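Local coordinates for protein BamaA.19900.a (Balamuthia mandrillaris, PDB 6VZZ) that binds glucose and, as a glucokinase, probably phosphorylates it to glucose 6-phosphate with ATP as the phosphate donor, at residues 189-194 / 314-319. Residues are numbered along the deposited sequence; the frame is centred on the assembly and turned at random.
Sequences LAVGTG and KFLMRI
Leu316 of helix 303-327 packs against strand 186-191 and touches both Leu189 and Val191, two strand residues whose side chains face the helix. Its CG stands anti to the backbone N (chi1 172°), which carries the forked end out from the helix toward the sheet. The CD1 branch does most of the work: it lies 3.8 Å from Leu189 CD2 and 3.9 Å from Val191 CG2, bridging Leu189 and Val191, two residues apart on the same face of the strand. The CD2 branch of Leu316 adds a second touch on Val191 CG2 at 4.0 Å. In Val191 it is the methyl anti to the carbonyl carbon, CG2, that is offered to the helix. Leu189 and Val191 also reach other parts of the same helix, Ala320 and His312 respectively, so the strand faces more than one turn of it.

Tight packing is confined to these three buried side chains. Ile319 also points toward the strand, but its CG2 stays 4.6 Å from Leu189 CD2, and the backbones remain well apart, with 8.4 Å between the CA atoms of Val191 and Leu316. Ala190, between the two contact residues, points away from the helix, and the partly exposed turn Gly192-Thr193 leaves the contact altogether. On the far side of the helix, Arg318 and Lys314 turn to charged partners, both forming salt bridges with Glu237.

Strand 186-191 is a central strand of a mixed sheet, joined to strand 331-335 through Leu189, and the contact is a helix-on-sheet layer of the actin-like ATPase fold. Just beyond it the chain reaches Gly194, which touches bound beta-D-glucopyranose. With methyl groups alone meeting, cohesion rests on dispersion and the burial of apolar surface, without directional bonds to fix one exact register.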
loop_
_atom_site.group_PDB
_atom_site.type_symbol
_atom_site.label_atom_id
_atom_site.label_comp_id
_atom_site.label_asym_id
_atom_site.label_seq_id
_atom_site.Cartn_x
_atom_site.Cartn_y
_atom_site.Cartn_z
ATOM N N LEU A 189 -1.705 -7.981 -9.608
ATOM C CA LEU A 189 -2.222 -9.044 -8.748
ATOM C C LEU A 189 -2.151 -10.373 -9.487
ATOM O O LEU A 189 -2.399 -10.429 -10.696
ATOM C CB LEU A 189 -3.690 -8.800 -8.321
ATOM C CG LEU A 189 -4.094 -7.467 -7.687
ATOM C CD1 LEU A 189 -4.413 -6.433 -8.748
ATOM C CD2 LEU A 189 -5.273 -7.660 -6.773
ATOM N N ALA A 190 -1.847 -11.447 -8.754
ATOM C CA ALA A 190 -1.863 -12.787 -9.325
ATOM C C ALA A 190 -2.445 -13.761 -8.317
ATOM O O ALA A 190 -1.970 -13.832 -7.178
ATOM C CB ALA A 190 -0.463 -13.247 -9.748
ATOM N N VAL A 191 -3.452 -14.520 -8.751
ATOM C CA VAL A 191 -4.133 -15.502 -7.914
ATOM C C VAL A 191 -3.614 -16.882 -8.283
ATOM O O VAL A 191 -3.759 -17.316 -9.431
ATOM C CB VAL A 191 -5.657 -15.431 -8.081
ATOM C CG1 VAL A 191 -6.351 -16.356 -7.087
ATOM C CG2 VAL A 191 -6.147 -14.008 -7.925
ATOM N N GLY A 192 -3.026 -17.575 -7.307
ATOM C CA GLY A 192 -2.496 -18.907 -7.504
ATOM C C GLY A 192 -2.498 -19.690 -6.207
ATOM O O GLY A 192 -3.531 -19.769 -5.528
ATOM N N THR A 193 -1.358 -20.285 -5.849
ATOM C CA THR A 193 -1.242 -20.896 -4.527
ATOM C C THR A 193 -1.442 -19.851 -3.441
ATOM O O THR A 193 -2.039 -20.137 -2.395
ATOM C CB THR A 193 0.118 -21.582 -4.367
ATOM O OG1 THR A 193 0.355 -22.440 -5.487
ATOM C CG2 THR A 193 0.153 -22.411 -3.088
ATOM N N GLY A 194 -0.965 -18.624 -3.682
ATOM C CA GLY A 194 -1.226 -17.505 -2.801
ATOM C C GLY A 194 -1.789 -16.325 -3.572
ATOM O O GLY A 194 -1.993 -16.392 -4.786
ATOM N N LYS A 314 -15.125 -12.170 -5.893
ATOM C CA LYS A 314 -15.627 -11.002 -5.182
ATOM C C LYS A 314 -14.569 -10.449 -4.237
ATOM O O LYS A 314 -14.320 -9.239 -4.200
ATOM C CB LYS A 314 -16.907 -11.352 -4.426
ATOM C CG LYS A 314 -17.478 -10.179 -3.656
ATOM C CD LYS A 314 -18.997 -10.219 -3.602
ATOM C CE LYS A 314 -19.498 -11.153 -2.520
ATOM N NZ LYS A 314 -20.963 -10.950 -2.246
ATOM N N PHE A 315 -13.904 -11.327 -3.485
ATOM C CA PHE A 315 -12.907 -10.834 -2.545
ATOM C C PHE A 315 -11.640 -10.387 -3.253
ATOM O O PHE A 315 -10.942 -9.498 -2.755
ATOM C CB PHE A 315 -12.601 -11.884 -1.483
ATOM C CG PHE A 315 -13.578 -11.873 -0.350
ATOM C CD1 PHE A 315 -14.796 -12.535 -0.463
ATOM C CD2 PHE A 315 -13.301 -11.173 0.813
ATOM C CE1 PHE A 315 -15.716 -12.509 0.576
ATOM C CE2 PHE A 315 -14.207 -11.143 1.851
ATOM C CZ PHE A 315 -15.420 -11.814 1.738
ATOM N N LEU A 316 -11.330 -10.967 -4.414
ATOM C CA LEU A 316 -10.256 -10.400 -5.226
ATOM C C LEU A 316 -10.594 -8.973 -5.643
ATOM O O LEU A 316 -9.746 -8.079 -5.568
ATOM C CB LEU A 316 -9.992 -11.271 -6.455
ATOM C CG LEU A 316 -9.020 -10.633 -7.457
ATOM C CD1 LEU A 316 -7.614 -10.595 -6.893
ATOM C CD2 LEU A 316 -9.046 -11.360 -8.780
ATOM N N MET A 317 -11.842 -8.734 -6.058
ATOM C CA MET A 317 -12.239 -7.377 -6.409
ATOM C C MET A 317 -12.221 -6.445 -5.199
ATOM O O MET A 317 -11.970 -5.247 -5.353
ATOM C CB MET A 317 -13.626 -7.378 -7.054
ATOM C CG MET A 317 -13.686 -8.006 -8.436
ATOM S SD MET A 317 -12.716 -7.108 -9.664
ATOM C CE MET A 317 -11.401 -8.266 -9.998
ATOM N N ARG A 318 -12.484 -6.962 -3.992
ATOM C CA ARG A 318 -12.526 -6.077 -2.828
ATOM C C ARG A 318 -11.132 -5.609 -2.421
ATOM O O ARG A 318 -10.945 -4.434 -2.079
ATOM C CB ARG A 318 -13.211 -6.763 -1.652
ATOM C CG ARG A 318 -13.373 -5.850 -0.456
ATOM C CD ARG A 318 -14.403 -6.405 0.514
ATOM N NE ARG A 318 -15.571 -6.887 -0.209
ATOM C CZ ARG A 318 -16.499 -7.689 0.302
ATOM N NH1 ARG A 318 -17.507 -8.091 -0.459
ATOM N NH2 ARG A 318 -16.409 -8.105 1.559
ATOM N N ILE A 319 -10.141 -6.504 -2.427
ATOM C CA ILE A 319 -8.792 -6.065 -2.093
ATOM C C ILE A 319 -8.249 -5.163 -3.198
ATOM O O ILE A 319 -7.554 -4.175 -2.933
ATOM C CB ILE A 319 -7.875 -7.279 -1.814
ATOM C CG1 ILE A 319 -6.451 -6.849 -1.432
ATOM C CG2 ILE A 319 -7.789 -8.197 -3.016
ATOM C CD1 ILE A 319 -6.378 -5.836 -0.312
#